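Local coordinates for protein endo-polygalacturonase (Pectobacterium carotovorum subsp. carotovorum, PDB 1BHE) that hydrolyses the alpha-1,4 links of polygalacturonic acid within plant cell-wall pectin, contributing to maceration and soft rot of plant tissue, at residues Lys31-Cys36 against Lys40-Ser45; Asn77-Phe82 against Val132-Leu137. All blocks are in the same frame, centred on the assembly; numbering follows the deposited sequence.

Contact 1: residues Lys31-Cys36 against Lys40-Ser45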
ATOM      1  N   LYS A  31       8.410  21.948 -13.539  1.00  9.57           N
ATOM      2  CA  LYS A  31       8.816  23.347 -13.419  1.00 10.54           C
ATOM      3  C   LYS A  31       7.981  24.076 -12.379  1.00 10.12           C
ATOM      4  O   LYS A  31       8.516  24.792 -11.526  1.00 10.49           O
ATOM      5  CB  LYS A  31       8.698  24.053 -14.781  1.00 11.65           C
ATOM      6  CG  LYS A  31       9.131  25.512 -14.727  1.00 13.67           C
ATOM      7  CD  LYS A  31       9.167  26.134 -16.120  1.00 14.79           C
ATOM      8  CE  LYS A  31       9.662  27.577 -16.051  1.00 16.10           C
ATOM      9  NZ  LYS A  31       9.534  28.255 -17.377  1.00 17.73           N
ATOM     10  N   ALA A  32       6.668  23.872 -12.388  1.00  9.31           N
ATOM     11  CA  ALA A  32       5.764  24.465 -11.415  1.00  8.93           C
ATOM     12  C   ALA A  32       6.070  23.960 -10.010  1.00  8.85           C
ATOM     13  O   ALA A  32       6.054  24.735  -9.055  1.00  8.71           O
ATOM     14  CB  ALA A  32       4.316  24.160 -11.773  1.00  8.70           C
ATOM     15  N   LEU A  33       6.339  22.660  -9.863  1.00  8.64           N
ATOM     16  CA  LEU A  33       6.673  22.095  -8.561  1.00  9.33           C
ATOM     17  C   LEU A  33       7.984  22.669  -8.036  1.00  9.78           C
ATOM     18  O   LEU A  33       8.118  22.940  -6.839  1.00 10.54           O
ATOM     19  CB  LEU A  33       6.818  20.569  -8.640  1.00  9.41           C
ATOM     20  CG  LEU A  33       5.526  19.765  -8.785  1.00  9.12           C
ATOM     21  CD1 LEU A  33       5.840  18.331  -9.189  1.00  9.20           C
ATOM     22  CD2 LEU A  33       4.730  19.805  -7.484  1.00  9.18           C
ATOM     23  N   ASN A  34       8.951  22.910  -8.922  1.00  9.66           N
ATOM     24  CA  ASN A  34      10.240  23.465  -8.539  1.00 10.50           C
ATOM     25  C   ASN A  34      10.236  24.938  -8.162  1.00 11.44           C
ATOM     26  O   ASN A  34      11.308  25.438  -7.781  1.00 12.58           O
ATOM     27  CB  ASN A  34      11.279  23.240  -9.649  1.00  9.93           C
ATOM     28  CG  ASN A  34      11.608  21.775  -9.855  1.00 10.79           C
ATOM     29  OD1 ASN A  34      11.268  20.917  -9.036  1.00  9.68           O
ATOM     30  ND2 ASN A  34      12.285  21.478 -10.964  1.00 11.29           N
ATOM     31  N   ASN A  35       9.137  25.666  -8.275  1.00 11.81           N
ATOM     32  CA  ASN A  35       9.097  27.069  -7.885  1.00 12.92           C
ATOM     33  C   ASN A  35       7.843  27.360  -7.067  1.00 12.03           C
ATOM     34  O   ASN A  35       7.257  28.438  -7.125  1.00 11.88           O
ATOM     35  CB  ASN A  35       9.170  27.984  -9.117  1.00 15.29           C
ATOM     36  CG  ASN A  35       9.473  29.424  -8.736  1.00 17.21           C
ATOM     37  OD1 ASN A  35      10.107  29.679  -7.711  1.00 17.43           O
ATOM     38  ND2 ASN A  35       9.008  30.371  -9.544  1.00 18.49           N
ATOM     39  N   CYS A  36       7.420  26.390  -6.262  1.00 11.48           N
ATOM     40  CA  CYS A  36       6.222  26.504  -5.440  1.00 10.41           C
ATOM     41  C   CYS A  36       6.530  26.825  -3.987  1.00 10.54           C
ATOM     42  O   CYS A  36       7.346  26.156  -3.347  1.00  9.89           O
ATOM     43  CB  CYS A  36       5.448  25.179  -5.541  1.00 10.31           C
ATOM     44  SG  CYS A  36       3.782  25.222  -4.848  1.00  9.71           S
ATOM     45  N   LYS A  40       2.336  25.342   0.072  1.00  8.03           N
ATOM     46  CA  LYS A  40       1.344  25.505  -0.984  1.00  8.68           C
ATOM     47  C   LYS A  40       1.405  24.330  -1.951  1.00  8.47           C
ATOM     48  O   LYS A  40       2.276  23.464  -1.846  1.00  7.57           O
ATOM     49  CB  LYS A  40       1.563  26.835  -1.714  1.00  9.41           C
ATOM     50  CG  LYS A  40       1.324  28.046  -0.818  1.00 10.75           C
ATOM     51  CD  LYS A  40       1.206  29.329  -1.629  1.00 12.45           C
ATOM     52  CE  LYS A  40       1.153  30.548  -0.721  1.00 13.82           C
ATOM     53  NZ  LYS A  40       0.687  31.759  -1.464  1.00 15.09           N
ATOM     54  N   ALA A  41       0.479  24.305  -2.913  1.00  8.26           N
ATOM     55  CA  ALA A  41       0.440  23.193  -3.855  1.00  7.94           C
ATOM     56  C   ALA A  41       0.315  23.636  -5.308  1.00  7.58           C
ATOM     57  O   ALA A  41      -0.253  24.691  -5.575  1.00  7.49           O
ATOM     58  CB  ALA A  41      -0.783  22.326  -3.539  1.00  8.02           C
ATOM     59  N   VAL A  42       0.827  22.809  -6.208  1.00  7.53           N
ATOM     60  CA  VAL A  42       0.667  23.060  -7.642  1.00  8.08           C
ATOM     61  C   VAL A  42      -0.737  22.519  -7.931  1.00  8.68           C
ATOM     62  O   VAL A  42      -1.001  21.365  -7.577  1.00  9.01           O
ATOM     63  CB  VAL A  42       1.718  22.363  -8.506  1.00  7.64           C
ATOM     64  CG1 VAL A  42       1.357  22.308  -9.984  1.00  7.14           C
ATOM     65  CG2 VAL A  42       3.053  23.083  -8.309  1.00  6.99           C
ATOM     66  N   ARG A  43      -1.609  23.351  -8.479  1.00  9.20           N
ATOM     67  CA  ARG A  43      -2.989  22.942  -8.737  1.00  9.90           C
ATOM     68  C   ARG A  43      -3.191  22.522 -10.190  1.00  9.89           C
ATOM     69  O   ARG A  43      -2.811  23.226 -11.121  1.00  9.72           O
ATOM     70  CB  ARG A  43      -3.941  24.092  -8.374  1.00 11.26           C
ATOM     71  CG  ARG A  43      -5.412  23.761  -8.579  1.00 12.32           C
ATOM     72  CD  ARG A  43      -6.355  24.864  -8.112  1.00 14.51           C
ATOM     73  NE  ARG A  43      -7.743  24.542  -8.445  1.00 16.04           N
ATOM     74  CZ  ARG A  43      -8.778  25.371  -8.434  1.00 17.36           C
ATOM     75  NH1 ARG A  43      -8.639  26.637  -8.061  1.00 17.45           N
ATOM     76  NH2 ARG A  43      -9.986  24.927  -8.777  1.00 17.75           N
ATOM     77  N   LEU A  44      -3.764  21.345 -10.382  1.00 10.06           N
ATOM     78  CA  LEU A  44      -4.024  20.772 -11.695  1.00 10.61           C
ATOM     79  C   LEU A  44      -5.518  20.892 -12.015  1.00 10.77           C
ATOM     80  O   LEU A  44      -6.363  20.202 -11.445  1.00  9.78           O
ATOM     81  CB  LEU A  44      -3.567  19.318 -11.714  1.00 11.22           C
ATOM     82  CG  LEU A  44      -2.173  18.943 -12.203  1.00 12.23           C
ATOM     83  CD1 LEU A  44      -1.104  19.997 -12.014  1.00 11.14           C
ATOM     84  CD2 LEU A  44      -1.722  17.632 -11.549  1.00 11.39           C
ATOM     85  N   SER A  45      -5.822  21.823 -12.908  1.00 11.03           N
ATOM     86  CA  SER A  45      -7.187  22.107 -13.325  1.00 12.06           C
ATOM     87  C   SER A  45      -7.411  21.777 -14.799  1.00 12.15           C
ATOM     88  O   SER A  45      -6.483  21.509 -15.557  1.00 11.33           O
ATOM     89  CB  SER A  45      -7.494  23.591 -13.090  1.00 11.96           C
ATOM     90  OG  SER A  45      -7.429  23.916 -11.714  1.00 13.24           O
TER
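Val-42 CG2 packs among Ala-32, Leu-33 and Cys-36. The nearest atom is a backbone one: Ala-32 O lies 3.5 Å from Val-42 CG2, where the last turn of helix 26-33 comes down on the strand. Ala-32 CB faces both branches of the valine, 3.8 Å from Val-42 CG2 and about as far from CG1. Leu-33 brings its CD2 methyl to 3.8 Å from Val-42 CG2, and the two side chains cross at about a right angle. The valine's CG1 stands anti to its backbone N (chi1 165°), which turns CG2 back beside that N and over toward the helix. Cys-36 approaches nearer Lys-40: its SG is 4.1 Å from Val-42 CG2 and 3.8 Å from Lys-40 O, beside the backbone of Lys-40 and Ala-41. With SG anti to the backbone N (chi1 -169°), the sulfur extends toward the strand, on whose neighbour 14-19 it finds Cys-15, its disulfide partner. No hydrogen bond crosses. This is apolar packing of a short helix over the end of the parallel beta-helix, the N-terminal cap familiar from polygalacturonases and their pectin lyase-like relatives.

Contact 2: residues Asn77-Phe82 against Val132-Leu137; sequences NNAKSF and VSWWEL
Two of the long excursions that leave the coils of the parallel beta-helix meet where the indole of Trp-134 reaches Ala-79 and Phe-82. On its side of the contact Trp-134 does all the touching, with the far corner of its six-membered ring. Its CH2 comes 3.6 Å from Ala-79 CA and 4.0 Å from Ala-79 CB, while CZ2 lies 4.3 Å from Phe-82 CD1, an oblique approach for both rings. The backbone helps to line the same spot: Asn-78 O is 4.1 Å from Trp-134 CZ2 and also sits at the edge of the Phe-82 ring, in its plane. Trp-134 CG stands anti to the carbonyl carbon (chi1 -63°), carrying the indole away from its own turn and across to the other segment.

Each side has its own polar bracing. In 77-82, Asn-78 makes an Asx motif: Ser-81 N gives a 3.0 Å hydrogen bond to Asn-78 OD1, in the carbonyl plane and on a lone pair, though bent at 142°. In 132-137 a capping box formed by Ser-133 and Glu-136 precedes the turn that leads into helix 136-144. Ser-133 OG accepts from Glu-136 N at 3.2 Å, and Ser-133 N donates to Glu-136 OE1 at 2.8 Å, meeting the carboxylate on its anti side, tilted 24° out of its plane.

No hydrogen bond joins the two segments directly. CZ2 and CH2 of one buried indole make the contact by van der Waals packing, with Leu-127 also lying against Trp-134. Beside this apolar packing, hydrogen bonds from Asn-77 ND2 to Lys-126 O, Asn-78 ND2 to Gln-128 OE1 and Lys-80 N to Asp-129 OD2 hold the loops together.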
ATOM      1  N   ASN A  77       1.851   5.639 -20.941  1.00 11.16           N
ATOM      2  CA  ASN A  77       1.979   4.209 -21.192  1.00 12.11           C
ATOM      3  C   ASN A  77       3.214   3.951 -22.058  1.00 12.73           C
ATOM      4  O   ASN A  77       3.147   3.518 -23.206  1.00 12.52           O
ATOM      5  CB  ASN A  77       0.716   3.648 -21.844  1.00 12.83           C
ATOM      6  CG  ASN A  77       0.342   4.275 -23.166  1.00 13.59           C
ATOM      7  OD1 ASN A  77       0.530   5.473 -23.383  1.00 14.58           O
ATOM      8  ND2 ASN A  77      -0.189   3.480 -24.092  1.00 13.15           N
ATOM      9  N   ASN A  78       4.383   4.207 -21.487  1.00 13.26           N
ATOM     10  CA  ASN A  78       5.666   4.079 -22.154  1.00 14.20           C
ATOM     11  C   ASN A  78       6.720   3.611 -21.160  1.00 13.87           C
ATOM     12  O   ASN A  78       6.966   4.282 -20.159  1.00 13.71           O
ATOM     13  CB  ASN A  78       6.073   5.435 -22.757  1.00 14.83           C
ATOM     14  CG  ASN A  78       7.280   5.267 -23.665  1.00 15.94           C
ATOM     15  OD1 ASN A  78       8.409   5.197 -23.184  1.00 16.56           O
ATOM     16  ND2 ASN A  78       7.031   5.124 -24.962  1.00 16.61           N
ATOM     17  N   ALA A  79       7.349   2.474 -21.427  1.00 14.03           N
ATOM     18  CA  ALA A  79       8.321   1.908 -20.499  1.00 14.02           C
ATOM     19  C   ALA A  79       9.612   2.700 -20.423  1.00 14.13           C
ATOM     20  O   ALA A  79      10.131   2.935 -19.329  1.00 13.48           O
ATOM     21  CB  ALA A  79       8.580   0.453 -20.860  1.00 14.64           C
ATOM     22  N   LYS A  80      10.121   3.185 -21.554  1.00 14.71           N
ATOM     23  CA  LYS A  80      11.335   3.992 -21.571  1.00 14.70           C
ATOM     24  C   LYS A  80      11.188   5.281 -20.776  1.00 14.20           C
ATOM     25  O   LYS A  80      12.145   5.737 -20.142  1.00 13.48           O
ATOM     26  CB  LYS A  80      11.776   4.306 -23.005  1.00 16.17           C
ATOM     27  CG  LYS A  80      13.068   5.103 -23.079  1.00 17.96           C
ATOM     28  CD  LYS A  80      13.541   5.301 -24.513  1.00 19.74           C
ATOM     29  CE  LYS A  80      14.882   6.030 -24.523  1.00 20.58           C
ATOM     30  NZ  LYS A  80      14.909   7.074 -25.588  1.00 22.24           N
ATOM     31  N   SER A  81       9.991   5.854 -20.708  1.00 13.92           N
ATOM     32  CA  SER A  81       9.737   7.060 -19.945  1.00 14.15           C
ATOM     33  C   SER A  81       9.966   6.903 -18.445  1.00 13.66           C
ATOM     34  O   SER A  81      10.214   7.912 -17.788  1.00 13.11           O
ATOM     35  CB  SER A  81       8.306   7.559 -20.190  1.00 14.55           C
ATOM     36  OG  SER A  81       8.220   8.173 -21.466  1.00 16.24           O
ATOM     37  N   PHE A  82       9.874   5.697 -17.898  1.00 13.61           N
ATOM     38  CA  PHE A  82      10.067   5.442 -16.483  1.00 13.61           C
ATOM     39  C   PHE A  82      11.371   4.727 -16.160  1.00 14.46           C
ATOM     40  O   PHE A  82      11.620   4.392 -14.995  1.00 14.42           O
ATOM     41  CB  PHE A  82       8.882   4.594 -15.954  1.00 12.62           C
ATOM     42  CG  PHE A  82       7.599   5.379 -15.895  1.00 11.74           C
ATOM     43  CD1 PHE A  82       6.767   5.477 -16.993  1.00 11.34           C
ATOM     44  CD2 PHE A  82       7.234   6.039 -14.728  1.00 11.15           C
ATOM     45  CE1 PHE A  82       5.600   6.223 -16.941  1.00 11.36           C
ATOM     46  CE2 PHE A  82       6.072   6.776 -14.665  1.00 10.56           C
ATOM     47  CZ  PHE A  82       5.248   6.873 -15.772  1.00 11.01           C
ATOM     48  N   VAL A 132       2.906  -5.674 -24.701  1.00 16.93           N
ATOM     49  CA  VAL A 132       1.997  -5.904 -23.590  1.00 15.93           C
ATOM     50  C   VAL A 132       1.807  -4.689 -22.683  1.00 15.23           C
ATOM     51  O   VAL A 132       2.509  -3.690 -22.780  1.00 14.24           O
ATOM     52  CB  VAL A 132       2.540  -7.045 -22.699  1.00 16.31           C
ATOM     53  CG1 VAL A 132       2.410  -8.404 -23.366  1.00 17.04           C
ATOM     54  CG2 VAL A 132       3.987  -6.766 -22.310  1.00 16.67           C
ATOM     55  N   SER A 133       0.866  -4.837 -21.753  1.00 13.97           N
ATOM     56  CA  SER A 133       0.613  -3.834 -20.726  1.00 13.07           C
ATOM     57  C   SER A 133       1.496  -4.127 -19.516  1.00 12.40           C
ATOM     58  O   SER A 133       2.119  -5.190 -19.464  1.00 12.42           O
ATOM     59  CB  SER A 133      -0.843  -3.906 -20.263  1.00 13.15           C
ATOM     60  OG  SER A 133      -1.084  -5.116 -19.559  1.00 12.91           O
ATOM     61  N   TRP A 134       1.511  -3.231 -18.532  1.00 11.00           N
ATOM     62  CA  TRP A 134       2.297  -3.477 -17.325  1.00 10.57           C
ATOM     63  C   TRP A 134       1.814  -4.731 -16.595  1.00 10.25           C
ATOM     64  O   TRP A 134       2.629  -5.525 -16.117  1.00 10.69           O
ATOM     65  CB  TRP A 134       2.194  -2.306 -16.365  1.00  9.65           C
ATOM     66  CG  TRP A 134       2.693  -0.961 -16.753  1.00  9.28           C
ATOM     67  CD1 TRP A 134       1.920   0.166 -16.875  1.00  9.18           C
ATOM     68  CD2 TRP A 134       4.033  -0.545 -17.012  1.00  8.72           C
ATOM     69  NE1 TRP A 134       2.700   1.243 -17.210  1.00  8.90           N
ATOM     70  CE2 TRP A 134       4.003   0.833 -17.299  1.00  8.87           C
ATOM     71  CE3 TRP A 134       5.262  -1.211 -17.047  1.00  8.94           C
ATOM     72  CZ2 TRP A 134       5.147   1.564 -17.615  1.00  8.80           C
ATOM     73  CZ3 TRP A 134       6.398  -0.484 -17.354  1.00  9.31           C
ATOM     74  CH2 TRP A 134       6.335   0.888 -17.635  1.00  9.53           C
ATOM     75  N   TRP A 135       0.497  -4.915 -16.469  1.00 10.14           N
ATOM     76  CA  TRP A 135       0.002  -6.089 -15.738  1.00 11.39           C
ATOM     77  C   TRP A 135       0.280  -7.396 -16.459  1.00 13.26           C
ATOM     78  O   TRP A 135       0.480  -8.427 -15.803  1.00 13.24           O
ATOM     79  CB  TRP A 135      -1.475  -5.943 -15.400  1.00 10.29           C
ATOM     80  CG  TRP A 135      -1.766  -4.813 -14.454  1.00  9.40           C
ATOM     81  CD1 TRP A 135      -0.963  -4.308 -13.468  1.00  9.54           C
ATOM     82  CD2 TRP A 135      -2.992  -4.081 -14.389  1.00  9.79           C
ATOM     83  NE1 TRP A 135      -1.609  -3.281 -12.821  1.00  9.13           N
ATOM     84  CE2 TRP A 135      -2.852  -3.117 -13.370  1.00  9.50           C
ATOM     85  CE3 TRP A 135      -4.183  -4.120 -15.131  1.00  9.86           C
ATOM     86  CZ2 TRP A 135      -3.867  -2.212 -13.061  1.00 10.01           C
ATOM     87  CZ3 TRP A 135      -5.185  -3.218 -14.822  1.00 10.58           C
ATOM     88  CH2 TRP A 135      -5.020  -2.273 -13.794  1.00  9.83           C
ATOM     89  N   GLU A 136       0.350  -7.389 -17.783  1.00 15.42           N
ATOM     90  CA  GLU A 136       0.650  -8.597 -18.551  1.00 18.21           C
ATOM     91  C   GLU A 136       2.043  -9.144 -18.292  1.00 20.03           C
ATOM     92  O   GLU A 136       2.293 -10.328 -18.532  1.00 19.65           O
ATOM     93  CB  GLU A 136       0.448  -8.325 -20.048  1.00 18.29           C
ATOM     94  CG  GLU A 136      -1.015  -8.464 -20.437  1.00 19.39           C
ATOM     95  CD  GLU A 136      -1.360  -7.970 -21.823  1.00 20.13           C
ATOM     96  OE1 GLU A 136      -0.635  -7.134 -22.394  1.00 20.35           O
ATOM     97  OE2 GLU A 136      -2.401  -8.427 -22.346  1.00 20.75           O
ATOM     98  N   LEU A 137       2.973  -8.346 -17.769  1.00 22.18           N
ATOM     99  CA  LEU A 137       4.305  -8.802 -17.414  1.00 24.63           C
ATOM    100  C   LEU A 137       4.341  -9.721 -16.197  1.00 26.21           C
ATOM    101  O   LEU A 137       5.310 -10.473 -16.031  1.00 26.35           O
ATOM    102  CB  LEU A 137       5.226  -7.602 -17.173  1.00 24.69           C
ATOM    103  CG  LEU A 137       5.466  -6.646 -18.343  1.00 24.92           C
ATOM    104  CD1 LEU A 137       5.957  -5.295 -17.839  1.00 25.11           C
ATOM    105  CD2 LEU A 137       6.466  -7.223 -19.336  1.00 25.09           C
TER

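Overall arrangement
Contact 1 packs the capping helix against an early coil of the beta-helix, and contact 2 joins loops that project from the coils beyond it. They follow one another along the chain, contact 1 being complete before contact 2 begins, and they do not touch: their centres are 27 Å apart and their nearest atoms about 13 Å. The strands link them, since 41-45 pairs in parallel with 64-67, and 72-75 on the same turn leads into 77-82. Their centres lie 25 Å and 20 Å from the centre of the chain; contact 1 is partly buried and contact 2 buried. Neither includes Asp-223, the predicted proton donor, or His-251, the other inferred active-site residue; both contacts lie away from them.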